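Local coordinates for protein D-lactate dehydrogenase (Fermentative) (PDB 6ABJ) that probably interconverts pyruvate and D-lactate with NADH as cofactor, working as an allosteric tetramer, at residues B[161-166]-B[173-178]; B[234-239]-B[243-248]; B[271-276]-B[298-303]. All blocks are in the same frame, centred on the assembly; numbering follows the deposited sequence.

Contact 1 of 3, residues B[161-166]-B[173-178]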
ATOM      1  N   LYS B 161     -29.580 -11.906  -4.724  1.00 25.10           N
ATOM      2  CA  LYS B 161     -28.992 -12.576  -3.569  1.00 24.30           C
ATOM      3  C   LYS B 161     -29.862 -12.389  -2.304  1.00 23.77           C
ATOM      4  O   LYS B 161     -30.637 -11.433  -2.186  1.00 24.76           O
ATOM      5  CB  LYS B 161     -27.572 -12.064  -3.270  1.00 24.87           C
ATOM      6  CG  LYS B 161     -26.555 -12.285  -4.370  1.00 23.88           C
ATOM      7  CD  LYS B 161     -26.431 -13.778  -4.701  1.00 25.24           C
ATOM      8  CE  LYS B 161     -25.397 -14.122  -5.772  1.00 26.55           C
ATOM      9  NZ  LYS B 161     -25.612 -13.338  -7.018  1.00 26.77           N
ATOM     10  N   ARG B 162     -29.746 -13.345  -1.387  1.00 24.15           N
ATOM     11  CA  ARG B 162     -30.453 -13.284  -0.107  1.00 25.24           C
ATOM     12  C   ARG B 162     -29.621 -12.530   0.893  1.00 25.16           C
ATOM     13  O   ARG B 162     -28.463 -12.895   1.127  1.00 23.95           O
ATOM     14  CB  ARG B 162     -30.699 -14.714   0.407  1.00 25.99           C
ATOM     15  CG  ARG B 162     -31.729 -15.399  -0.477  1.00 32.89           C
ATOM     16  CD  ARG B 162     -31.734 -16.902  -0.394  1.00 38.39           C
ATOM     17  NE  ARG B 162     -32.679 -17.324  -1.427  1.00 43.91           N
ATOM     18  CZ  ARG B 162     -32.743 -18.555  -1.911  1.00 51.40           C
ATOM     19  NH1 ARG B 162     -31.920 -19.490  -1.451  1.00 49.64           N
ATOM     20  NH2 ARG B 162     -33.681 -18.868  -2.809  1.00 52.16           N
ATOM     21  N   VAL B 163     -30.206 -11.505   1.490  1.00 25.24           N
ATOM     22  CA  VAL B 163     -29.554 -10.658   2.417  1.00 24.32           C
ATOM     23  C   VAL B 163     -30.323 -10.787   3.728  1.00 25.74           C
ATOM     24  O   VAL B 163     -31.507 -10.495   3.774  1.00 26.30           O
ATOM     25  CB  VAL B 163     -29.587  -9.231   1.922  1.00 25.45           C
ATOM     26  CG1 VAL B 163     -29.036  -8.283   2.973  1.00 25.13           C
ATOM     27  CG2 VAL B 163     -28.780  -9.063   0.632  1.00 27.30           C
ATOM     28  N   GLY B 164     -29.637 -11.222   4.767  1.00 24.77           N
ATOM     29  CA  GLY B 164     -30.253 -11.448   6.061  1.00 25.60           C
ATOM     30  C   GLY B 164     -29.895 -10.356   7.036  1.00 27.29           C
ATOM     31  O   GLY B 164     -28.719 -10.128   7.377  1.00 27.07           O
ATOM     32  N   VAL B 165     -30.942  -9.696   7.528  1.00 26.93           N
ATOM     33  CA  VAL B 165     -30.823  -8.595   8.445  1.00 26.90           C
ATOM     34  C   VAL B 165     -31.177  -9.047   9.828  1.00 28.62           C
ATOM     35  O   VAL B 165     -32.359  -9.433  10.097  1.00 30.61           O
ATOM     36  CB  VAL B 165     -31.768  -7.493   8.028  1.00 28.91           C
ATOM     37  CG1 VAL B 165     -31.560  -6.264   8.911  1.00 30.77           C
ATOM     38  CG2 VAL B 165     -31.581  -7.181   6.560  1.00 28.88           C
ATOM     39  N   ILE B 166     -30.191  -9.031  10.703  1.00 27.25           N
ATOM     40  CA  ILE B 166     -30.393  -9.422  12.056  1.00 27.66           C
ATOM     41  C   ILE B 166     -30.575  -8.148  12.896  1.00 28.70           C
ATOM     42  O   ILE B 166     -29.620  -7.420  13.190  1.00 26.65           O
ATOM     43  CB  ILE B 166     -29.228 -10.277  12.551  1.00 29.47           C
ATOM     44  CG1 ILE B 166     -29.220 -11.580  11.737  1.00 29.22           C
ATOM     45  CG2 ILE B 166     -29.359 -10.642  14.046  1.00 30.12           C
ATOM     46  CD1 ILE B 166     -28.023 -12.417  12.043  1.00 29.03           C
ATOM     47  N   GLU B 173     -33.575  -1.498   9.461  1.00 30.85           N
ATOM     48  CA  GLU B 173     -34.625  -1.197   8.491  1.00 30.53           C
ATOM     49  C   GLU B 173     -34.103  -0.349   7.343  1.00 28.46           C
ATOM     50  O   GLU B 173     -34.446  -0.563   6.165  1.00 29.69           O
ATOM     51  CB  GLU B 173     -35.826  -0.494   9.197  1.00 32.48           C
ATOM     52  CG  GLU B 173     -36.899  -0.100   8.199  1.00 36.32           C
ATOM     53  CD  GLU B 173     -38.027   0.826   8.791  1.00 36.07           C
ATOM     54  OE1 GLU B 173     -38.256   0.767  10.018  1.00 36.56           O
ATOM     55  OE2 GLU B 173     -38.634   1.553   7.996  1.00 39.93           O
ATOM     56  N   THR B 174     -33.321   0.648   7.669  1.00 28.05           N
ATOM     57  CA  THR B 174     -32.746   1.529   6.675  1.00 29.44           C
ATOM     58  C   THR B 174     -31.844   0.729   5.732  1.00 27.27           C
ATOM     59  O   THR B 174     -31.890   0.882   4.503  1.00 25.51           O
ATOM     60  CB  THR B 174     -31.936   2.650   7.351  1.00 30.95           C
ATOM     61  OG1 THR B 174     -32.749   3.306   8.352  1.00 34.82           O
ATOM     62  CG2 THR B 174     -31.430   3.678   6.335  1.00 31.44           C
ATOM     63  N   PHE B 175     -30.998  -0.106   6.336  1.00 28.57           N
ATOM     64  CA  PHE B 175     -30.155  -1.041   5.556  1.00 27.07           C
ATOM     65  C   PHE B 175     -31.016  -1.935   4.666  1.00 26.22           C
ATOM     66  O   PHE B 175     -30.745  -2.163   3.454  1.00 25.41           O
ATOM     67  CB  PHE B 175     -29.334  -1.855   6.552  1.00 26.62           C
ATOM     68  CG  PHE B 175     -28.528  -2.967   5.908  1.00 25.80           C
ATOM     69  CD1 PHE B 175     -27.370  -2.656   5.244  1.00 25.98           C
ATOM     70  CD2 PHE B 175     -28.987  -4.281   5.887  1.00 24.42           C
ATOM     71  CE1 PHE B 175     -26.599  -3.672   4.627  1.00 26.08           C
ATOM     72  CE2 PHE B 175     -28.248  -5.300   5.241  1.00 25.82           C
ATOM     73  CZ  PHE B 175     -27.041  -4.983   4.644  1.00 24.58           C
ATOM     74  N   ALA B 176     -32.065  -2.493   5.243  1.00 26.75           N
ATOM     75  CA  ALA B 176     -32.931  -3.386   4.457  1.00 24.88           C
ATOM     76  C   ALA B 176     -33.511  -2.681   3.236  1.00 24.99           C
ATOM     77  O   ALA B 176     -33.549  -3.269   2.128  1.00 24.94           O
ATOM     78  CB  ALA B 176     -34.023  -3.988   5.332  1.00 27.09           C
ATOM     79  N   ARG B 177     -33.967  -1.430   3.381  1.00 27.95           N
ATOM     80  CA  ARG B 177     -34.571  -0.708   2.269  1.00 28.85           C
ATOM     81  C   ARG B 177     -33.549  -0.465   1.161  1.00 28.57           C
ATOM     82  O   ARG B 177     -33.825  -0.582  -0.047  1.00 26.74           O
ATOM     83  CB  ARG B 177     -35.162   0.672   2.743  1.00 34.18           C
ATOM     84  CG  ARG B 177     -35.792   1.520   1.630  1.00 40.80           C
ATOM     85  CD  ARG B 177     -36.959   2.440   2.109  1.00 47.74           C
ATOM     86  NE  ARG B 177     -36.756   2.822   3.498  1.00 52.94           N
ATOM     87  CZ  ARG B 177     -37.422   2.352   4.555  1.00 49.26           C
ATOM     88  NH1 ARG B 177     -38.416   1.524   4.425  1.00 52.59           N
ATOM     89  NH2 ARG B 177     -37.058   2.725   5.782  1.00 59.10           N
ATOM     90  N   ILE B 178     -32.330  -0.106   1.545  1.00 30.47           N
ATOM     91  CA  ILE B 178     -31.284   0.073   0.518  1.00 27.97           C
ATOM     92  C   ILE B 178     -31.042  -1.222  -0.209  1.00 28.12           C
ATOM     93  O   ILE B 178     -30.989  -1.225  -1.423  1.00 27.11           O
ATOM     94  CB  ILE B 178     -29.963   0.542   1.126  1.00 29.71           C
ATOM     95  CG1 ILE B 178     -30.128   1.925   1.740  1.00 32.30           C
ATOM     96  CG2 ILE B 178     -28.915   0.659   0.036  1.00 28.90           C
ATOM     97  CD1 ILE B 178     -28.980   2.337   2.640  1.00 33.77           C
TER
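Val165 and Phe175 bury the largest areas here, with Val163 and Ala176 beside them. Val165 lies on strand 162-166 and Phe175 on helix 170-181. The helix runs back over the strand, nearly antiparallel at 169°, with 9.2 Å between the two segment axes. This is the first strand-turn-helix of the Rossmann fold. Gly167 and Gly169 of the turn and Gly172 in the first turn of the helix fit the GxGxxG pattern of dinucleotide-binding folds.

The CG2 methyl of Val165 meets the ring of Phe175 at its edge, near the ring plane, 3.9 Å from CD2. The same CG2 of Val165 also reaches CB of Ala176 at 4.2 Å. One methyl thus sits against both helix residues. Val163 adds its CG1, which comes obliquely to Phe175 CE2 at 3.8 Å. The ring gets there because Phe175 CG is anti to the backbone N (chi1 174°), which carries it off the helix toward the strand. Its CD2-CE2 side faces the two valines. The ring also meets His220 and touches Ile129 of helix 118-134.

Polar groups of the helix segment lie on another face. Arg177 and Glu173, one turn apart, form a salt bridge, NH2 to OE2 at 3.0 Å, with a nearly straight N-H...O (173°). Glu173 has a second partner in Arg196.

Ile171, an NADH-binding residue, has its side chain about 5 Å from that of Phe175. The contact itself is purely apolar, made of methyls and one ring. It joins helix to strand by close packing, without directional bonds, just behind the turn that probably receives the dinucleotide.

Contact 2 of 3, residues B[234-239]-B[243-248]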
ATOM      1  N   GLN B 234     -20.514 -21.609  16.532  1.00 46.82           N
ATOM      2  CA  GLN B 234     -21.703 -22.379  16.200  1.00 46.77           C
ATOM      3  C   GLN B 234     -22.503 -21.633  15.160  1.00 39.39           C
ATOM      4  O   GLN B 234     -22.851 -22.150  14.166  1.00 35.35           O
ATOM      5  CB  GLN B 234     -22.562 -22.603  17.468  1.00 52.40           C
ATOM      6  CG  GLN B 234     -24.073 -22.764  17.273  1.00 58.61           C
ATOM      7  CD  GLN B 234     -24.919 -22.204  18.422  1.00 69.00           C
ATOM      8  OE1 GLN B 234     -24.423 -21.971  19.507  1.00 66.36           O
ATOM      9  NE2 GLN B 234     -26.201 -22.001  18.185  1.00 78.07           N
ATOM     10  N   ARG B 235     -22.779 -20.387  15.444  1.00 38.23           N
ATOM     11  CA  ARG B 235     -23.508 -19.582  14.489  1.00 37.26           C
ATOM     12  C   ARG B 235     -22.724 -19.484  13.162  1.00 38.81           C
ATOM     13  O   ARG B 235     -23.326 -19.544  12.091  1.00 38.37           O
ATOM     14  CB  ARG B 235     -23.775 -18.184  15.044  1.00 41.16           C
ATOM     15  CG  ARG B 235     -25.146 -18.051  15.674  1.00 44.39           C
ATOM     16  CD  ARG B 235     -25.269 -18.987  16.860  1.00 49.61           C
ATOM     17  NE  ARG B 235     -26.049 -18.379  17.927  1.00 51.73           N
ATOM     18  CZ  ARG B 235     -27.368 -18.491  18.046  1.00 59.10           C
ATOM     19  NH1 ARG B 235     -28.062 -19.200  17.163  1.00 61.25           N
ATOM     20  NH2 ARG B 235     -27.992 -17.894  19.051  1.00 61.06           N
ATOM     21  N   LEU B 236     -21.396 -19.335  13.220  1.00 37.52           N
ATOM     22  CA  LEU B 236     -20.590 -19.297  11.967  1.00 38.71           C
ATOM     23  C   LEU B 236     -20.739 -20.576  11.187  1.00 37.93           C
ATOM     24  O   LEU B 236     -20.791 -20.563   9.938  1.00 35.43           O
ATOM     25  CB  LEU B 236     -19.089 -19.051  12.208  1.00 36.44           C
ATOM     26  CG  LEU B 236     -18.789 -17.668  12.668  1.00 38.64           C
ATOM     27  CD1 LEU B 236     -17.399 -17.611  13.215  1.00 39.45           C
ATOM     28  CD2 LEU B 236     -19.015 -16.659  11.524  1.00 39.14           C
ATOM     29  N   ALA B 237     -20.718 -21.716  11.884  1.00 40.31           N
ATOM     30  CA  ALA B 237     -20.871 -22.974  11.172  1.00 38.60           C
ATOM     31  C   ALA B 237     -22.311 -23.199  10.624  1.00 37.64           C
ATOM     32  O   ALA B 237     -22.507 -23.998   9.739  1.00 37.48           O
ATOM     33  CB  ALA B 237     -20.444 -24.134  12.077  1.00 46.22           C
ATOM     34  N   THR B 238     -23.308 -22.445  11.106  1.00 38.66           N
ATOM     35  CA  THR B 238     -24.716 -22.486  10.578  1.00 41.40           C
ATOM     36  C   THR B 238     -24.775 -21.757   9.184  1.00 41.12           C
ATOM     37  O   THR B 238     -25.471 -22.176   8.223  1.00 37.94           O
ATOM     38  CB  THR B 238     -25.650 -21.822  11.650  1.00 39.24           C
ATOM     39  OG1 THR B 238     -25.438 -22.457  12.940  1.00 38.73           O
ATOM     40  CG2 THR B 238     -27.129 -21.856  11.280  1.00 36.22           C
ATOM     41  N   MET B 239     -23.942 -20.730   9.050  1.00 37.88           N
ATOM     42  CA  MET B 239     -23.984 -19.901   7.815  1.00 33.35           C
ATOM     43  C   MET B 239     -23.734 -20.689   6.535  1.00 30.79           C
ATOM     44  O   MET B 239     -23.151 -21.716   6.552  1.00 28.66           O
ATOM     45  CB  MET B 239     -23.024 -18.753   7.934  1.00 34.35           C
ATOM     46  CG  MET B 239     -23.477 -17.790   8.984  1.00 33.21           C
ATOM     47  SD  MET B 239     -22.488 -16.397   9.359  1.00 36.42           S
ATOM     48  CE  MET B 239     -22.334 -15.691   7.703  1.00 34.17           C
ATOM     49  N   ALA B 243     -20.293 -17.285   2.601  1.00 25.06           N
ATOM     50  CA  ALA B 243     -21.150 -16.153   2.780  1.00 24.09           C
ATOM     51  C   ALA B 243     -20.316 -14.963   3.234  1.00 23.40           C
ATOM     52  O   ALA B 243     -19.169 -15.103   3.689  1.00 23.99           O
ATOM     53  CB  ALA B 243     -22.228 -16.452   3.805  1.00 24.58           C
ATOM     54  N   MET B 244     -20.929 -13.812   3.146  1.00 21.90           N
ATOM     55  CA  MET B 244     -20.362 -12.551   3.643  1.00 21.53           C
ATOM     56  C   MET B 244     -21.031 -12.162   4.975  1.00 22.22           C
ATOM     57  O   MET B 244     -22.254 -12.149   5.044  1.00 21.98           O
ATOM     58  CB  MET B 244     -20.633 -11.470   2.610  1.00 21.79           C
ATOM     59  CG  MET B 244     -20.220 -10.069   3.034  1.00 23.06           C
ATOM     60  SD  MET B 244     -20.541  -8.846   1.745  1.00 23.46           S
ATOM     61  CE  MET B 244     -19.314  -9.258   0.546  1.00 22.92           C
ATOM     62  N   LEU B 245     -20.221 -11.724   5.935  1.00 22.73           N
ATOM     63  CA  LEU B 245     -20.729 -11.158   7.207  1.00 22.70           C
ATOM     64  C   LEU B 245     -20.281  -9.731   7.387  1.00 22.05           C
ATOM     65  O   LEU B 245     -19.095  -9.419   7.242  1.00 23.53           O
ATOM     66  CB  LEU B 245     -20.190 -12.027   8.343  1.00 22.33           C
ATOM     67  CG  LEU B 245     -20.619 -11.578   9.740  1.00 24.11           C
ATOM     68  CD1 LEU B 245     -22.114 -11.713  10.017  1.00 24.14           C
ATOM     69  CD2 LEU B 245     -19.846 -12.404  10.775  1.00 24.57           C
ATOM     70  N   ILE B 246     -21.218  -8.872   7.781  1.00 22.96           N
ATOM     71  CA  ILE B 246     -20.967  -7.472   8.040  1.00 23.95           C
ATOM     72  C   ILE B 246     -21.412  -7.192   9.514  1.00 25.09           C
ATOM     73  O   ILE B 246     -22.535  -7.511   9.918  1.00 24.46           O
ATOM     74  CB  ILE B 246     -21.807  -6.573   7.100  1.00 23.72           C
ATOM     75  CG1 ILE B 246     -21.529  -6.937   5.612  1.00 23.69           C
ATOM     76  CG2 ILE B 246     -21.546  -5.097   7.315  1.00 23.15           C
ATOM     77  CD1 ILE B 246     -20.085  -6.755   5.157  1.00 23.26           C
ATOM     78  N   ASN B 247     -20.515  -6.601  10.283  1.00 26.10           N
ATOM     79  CA  ASN B 247     -20.859  -6.126  11.616  1.00 27.55           C
ATOM     80  C   ASN B 247     -20.540  -4.659  11.737  1.00 27.48           C
ATOM     81  O   ASN B 247     -19.373  -4.238  11.931  1.00 31.07           O
ATOM     82  CB  ASN B 247     -20.138  -6.893  12.708  1.00 28.74           C
ATOM     83  CG  ASN B 247     -20.655  -6.492  14.101  1.00 32.52           C
ATOM     84  OD1 ASN B 247     -21.700  -5.833  14.205  1.00 31.25           O
ATOM     85  ND2 ASN B 247     -19.918  -6.835  15.116  1.00 31.67           N
ATOM     86  N   THR B 248     -21.579  -3.849  11.560  1.00 29.05           N
ATOM     87  CA  THR B 248     -21.523  -2.430  11.979  1.00 29.19           C
ATOM     88  C   THR B 248     -22.258  -2.168  13.315  1.00 30.02           C
ATOM     89  O   THR B 248     -22.446  -1.025  13.642  1.00 29.63           O
ATOM     90  CB  THR B 248     -22.084  -1.524  10.890  1.00 29.05           C
ATOM     91  OG1 THR B 248     -23.471  -1.869  10.646  1.00 28.84           O
ATOM     92  CG2 THR B 248     -21.287  -1.700   9.551  1.00 29.25           C
TER
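A beta-alpha-beta unit of the Rossmann domain, strand 216-219, helix 233-238 and strand 243-247, closes at this contact. Met239 is the first residue to leave the helix, and its side chain points back to the incoming strand. The terminal methyl does the touching. Met239 CE lies 4.0 Å from Ala243 CB and 4.3 Å from Leu245 CB. The chain is extended at chi2 and then turns about CG-SD (chi3 55°), which brings CE to Ala243 and Leu245. Ala243 and Leu245, two residues apart, both point CB toward 234-239. Farther up the helix, Leu236 CD2 meets Leu245 CD2 at 4.4 Å, a looser touch between two methyls.

The last turn of the helix is held partly by a side chain. Thr238 OG1 donates to the carbonyl O of Gln234 at 2.9 Å, from above the carbonyl plane. Gln267 NE2 bonds to the carbonyl oxygens of both Leu236 and Met239.

Around this packing, Met239 also touches Leu211 of helix 207-213, and Leu245 touches Leu268 and Leu271 of strand 268-273. Met244 and Ile246 instead pack on Ile129 and Leu132 of helix 118-134.

Contact 3 of 3, residues B[271-276]-B[298-303]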
ATOM      1  N   LEU B 271     -15.559 -10.802   5.262  1.00 22.04           N
ATOM      2  CA  LEU B 271     -15.894 -10.083   6.494  1.00 21.91           C
ATOM      3  C   LEU B 271     -15.649  -8.589   6.421  1.00 21.87           C
ATOM      4  O   LEU B 271     -14.571  -8.134   6.074  1.00 20.75           O
ATOM      5  CB  LEU B 271     -15.105 -10.692   7.657  1.00 23.10           C
ATOM      6  CG  LEU B 271     -15.310 -10.063   9.053  1.00 23.34           C
ATOM      7  CD1 LEU B 271     -16.628 -10.462   9.649  1.00 24.20           C
ATOM      8  CD2 LEU B 271     -14.150 -10.416   9.965  1.00 23.63           C
ATOM      9  N   GLY B 272     -16.687  -7.822   6.813  1.00 20.68           N
ATOM     10  CA  GLY B 272     -16.617  -6.387   6.913  1.00 21.47           C
ATOM     11  C   GLY B 272     -16.929  -5.990   8.352  1.00 20.91           C
ATOM     12  O   GLY B 272     -18.009  -6.278   8.808  1.00 22.10           O
ATOM     13  N   LEU B 273     -15.971  -5.368   9.022  1.00 22.52           N
ATOM     14  CA  LEU B 273     -16.202  -4.912  10.386  1.00 23.90           C
ATOM     15  C   LEU B 273     -16.032  -3.418  10.462  1.00 25.09           C
ATOM     16  O   LEU B 273     -15.076  -2.879   9.943  1.00 24.83           O
ATOM     17  CB  LEU B 273     -15.184  -5.534  11.344  1.00 24.02           C
ATOM     18  CG  LEU B 273     -15.136  -7.039  11.501  1.00 24.12           C
ATOM     19  CD1 LEU B 273     -14.017  -7.341  12.531  1.00 25.60           C
ATOM     20  CD2 LEU B 273     -16.429  -7.692  11.882  1.00 25.69           C
ATOM     21  N   ASP B 274     -16.980  -2.761  11.103  1.00 25.27           N
ATOM     22  CA  ASP B 274     -16.789  -1.383  11.555  1.00 28.02           C
ATOM     23  C   ASP B 274     -16.653  -1.275  13.090  1.00 28.31           C
ATOM     24  O   ASP B 274     -16.295  -0.196  13.596  1.00 28.93           O
ATOM     25  CB  ASP B 274     -17.929  -0.479  11.097  1.00 27.04           C
ATOM     26  CG  ASP B 274     -17.616   0.994  11.349  1.00 30.74           C
ATOM     27  OD1 ASP B 274     -16.605   1.511  10.803  1.00 25.84           O
ATOM     28  OD2 ASP B 274     -18.360   1.665  12.104  1.00 28.09           O
ATOM     29  N   VAL B 275     -16.792  -2.394  13.772  1.00 29.02           N
ATOM     30  CA  VAL B 275     -16.687  -2.433  15.221  1.00 33.72           C
ATOM     31  C   VAL B 275     -15.947  -3.673  15.619  1.00 35.27           C
ATOM     32  O   VAL B 275     -15.884  -4.675  14.859  1.00 33.37           O
ATOM     33  CB  VAL B 275     -18.105  -2.400  15.892  1.00 33.25           C
ATOM     34  CG1 VAL B 275     -18.861  -1.118  15.519  1.00 34.78           C
ATOM     35  CG2 VAL B 275     -18.887  -3.593  15.475  1.00 36.78           C
ATOM     36  N   TYR B 276     -15.397  -3.619  16.818  1.00 33.22           N
ATOM     37  CA  TYR B 276     -14.585  -4.711  17.351  1.00 34.96           C
ATOM     38  C   TYR B 276     -14.667  -4.639  18.888  1.00 37.28           C
ATOM     39  O   TYR B 276     -14.725  -3.557  19.475  1.00 39.45           O
ATOM     40  CB  TYR B 276     -13.172  -4.587  16.843  1.00 33.87           C
ATOM     41  CG  TYR B 276     -12.245  -5.644  17.307  1.00 34.32           C
ATOM     42  CD1 TYR B 276     -12.378  -6.955  16.872  1.00 34.85           C
ATOM     43  CD2 TYR B 276     -11.197  -5.346  18.159  1.00 33.97           C
ATOM     44  CE1 TYR B 276     -11.499  -7.948  17.317  1.00 34.18           C
ATOM     45  CE2 TYR B 276     -10.320  -6.330  18.581  1.00 33.67           C
ATOM     46  CZ  TYR B 276     -10.486  -7.620  18.177  1.00 32.79           C
ATOM     47  OH  TYR B 276      -9.642  -8.638  18.618  1.00 36.97           O
ATOM     48  N   ALA B 298      -4.965  -8.629  14.707  1.00 26.91           N
ATOM     49  CA  ALA B 298      -3.845  -8.614  13.740  1.00 26.83           C
ATOM     50  C   ALA B 298      -4.091  -9.663  12.606  1.00 26.88           C
ATOM     51  O   ALA B 298      -3.798  -9.417  11.396  1.00 25.39           O
ATOM     52  CB  ALA B 298      -2.519  -8.853  14.411  1.00 26.90           C
ATOM     53  N   ARG B 299      -4.605 -10.788  12.989  1.00 25.94           N
ATOM     54  CA  ARG B 299      -4.827 -11.879  12.047  1.00 28.60           C
ATOM     55  C   ARG B 299      -5.989 -11.516  11.110  1.00 29.32           C
ATOM     56  O   ARG B 299      -5.888 -11.716   9.912  1.00 27.42           O
ATOM     57  CB  ARG B 299      -5.121 -13.196  12.763  1.00 30.16           C
ATOM     58  CG  ARG B 299      -5.291 -14.394  11.820  1.00 30.59           C
ATOM     59  CD  ARG B 299      -4.005 -14.682  11.127  1.00 30.17           C
ATOM     60  NE  ARG B 299      -3.879 -16.077  10.696  1.00 30.46           N
ATOM     61  CZ  ARG B 299      -3.767 -16.522   9.441  1.00 31.59           C
ATOM     62  NH1 ARG B 299      -3.833 -15.711   8.396  1.00 31.05           N
ATOM     63  NH2 ARG B 299      -3.630 -17.809   9.221  1.00 31.82           N
ATOM     64  N   LEU B 300      -7.055 -10.920  11.652  1.00 27.59           N
ATOM     65  CA  LEU B 300      -8.158 -10.484  10.814  1.00 26.19           C
ATOM     66  C   LEU B 300      -7.718  -9.481   9.777  1.00 28.20           C
ATOM     67  O   LEU B 300      -8.118  -9.600   8.612  1.00 29.15           O
ATOM     68  CB  LEU B 300      -9.271  -9.833  11.665  1.00 26.17           C
ATOM     69  CG  LEU B 300     -10.023 -10.838  12.528  1.00 27.56           C
ATOM     70  CD1 LEU B 300     -10.924 -10.098  13.551  1.00 29.79           C
ATOM     71  CD2 LEU B 300     -10.853 -11.764  11.658  1.00 28.95           C
ATOM     72  N   LEU B 301      -6.920  -8.503  10.200  1.00 25.39           N
ATOM     73  CA  LEU B 301      -6.445  -7.477   9.330  1.00 28.95           C
ATOM     74  C   LEU B 301      -5.638  -7.974   8.078  1.00 29.82           C
ATOM     75  O   LEU B 301      -5.658  -7.297   7.088  1.00 34.59           O
ATOM     76  CB  LEU B 301      -5.632  -6.429  10.050  1.00 27.74           C
ATOM     77  CG  LEU B 301      -6.519  -5.571  10.977  1.00 29.31           C
ATOM     78  CD1 LEU B 301      -5.632  -4.847  11.995  1.00 29.53           C
ATOM     79  CD2 LEU B 301      -7.404  -4.584  10.235  1.00 27.67           C
ATOM     80  N   SER B 302      -5.057  -9.171   8.169  1.00 29.25           N
ATOM     81  CA  SER B 302      -4.224  -9.776   7.149  1.00 32.61           C
ATOM     82  C   SER B 302      -4.907 -10.377   5.944  1.00 28.55           C
ATOM     83  O   SER B 302      -4.323 -10.488   4.857  1.00 28.41           O
ATOM     84  CB  SER B 302      -3.462 -10.950   7.787  1.00 35.87           C
ATOM     85  OG  SER B 302      -2.455 -10.555   8.695  1.00 35.07           O
ATOM     86  N   PHE B 303      -6.131 -10.840   6.178  1.00 25.13           N
ATOM     87  CA  PHE B 303      -6.861 -11.628   5.200  1.00 23.56           C
ATOM     88  C   PHE B 303      -7.228 -10.704   4.043  1.00 23.74           C
ATOM     89  O   PHE B 303      -7.584  -9.536   4.234  1.00 22.33           O
ATOM     90  CB  PHE B 303      -8.125 -12.143   5.771  1.00 23.49           C
ATOM     91  CG  PHE B 303      -7.922 -13.236   6.759  1.00 26.40           C
ATOM     92  CD1 PHE B 303      -7.440 -14.439   6.344  1.00 27.93           C
ATOM     93  CD2 PHE B 303      -8.198 -13.068   8.076  1.00 27.34           C
ATOM     94  CE1 PHE B 303      -7.271 -15.485   7.259  1.00 31.62           C
ATOM     95  CE2 PHE B 303      -8.083 -14.131   8.969  1.00 26.89           C
ATOM     96  CZ  PHE B 303      -7.624 -15.316   8.568  1.00 27.80           C
TER
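Leu300 of helix 295-302 meets Leu271, Leu273 and Tyr276, residues on or just after strand 268-273. Helix and strand belong to the last beta-alpha-beta unit of the Rossmann domain, which ends in strand 306-308.

The contacts between the segments are apolar and divide between the two methyls of Leu300. Its CD2 meets CD2 of Leu271 at 3.9 Å, and the two side chains cross at a slant. Its CD1 serves the other two, lying 4.3 Å from Leu273 CD1 and coming obliquely to the Tyr276 ring, 4.4 Å from CE1. With CG of Leu300 anti to the carbonyl carbon (chi1 -70°) and chi2 near 180°, its methyls reach the 271-276 segment.

The side-chain polar bonds of Asp274, Arg299 and Tyr276 run to residues beyond the segments. Asp274, an NADH-binding residue, accepts from Gln312 N and Ala313 N and is bonded to Thr309 OG1, which probably fixes its carboxylate. At the helix, Arg299 makes a salt bridge to Asp295 of the third subunit, so the helix also takes part in the tetramer interface.

The phenol end of Tyr276 is polar too: its OH is hydrogen-bonded to OD2 of Asp294.

The three contacts follow one another along the chain and all reach the same seven-stranded parallel sheet of the NAD-binding domain. Each packs a helix on a different strand: 162-166, 243-247 and 268-273. Contacts 1 and 2 have centres about 14 Å apart and do not touch; strand 216-219 lies between their strands. The centres of contacts 1 and 3 are about 21 Å apart. Contacts 2 and 3, with centres about 13 Å apart, touch through adjacent strands, probably hydrogen-bonded through Leu245 O to Gly272 N and Asn247 N to Gly272 O, each 2.9 Å. The NADH-binding residues Thr248 and Asp274 come just after these two strands, at their C-terminal ends, where Rossmann domains bind the dinucleotide.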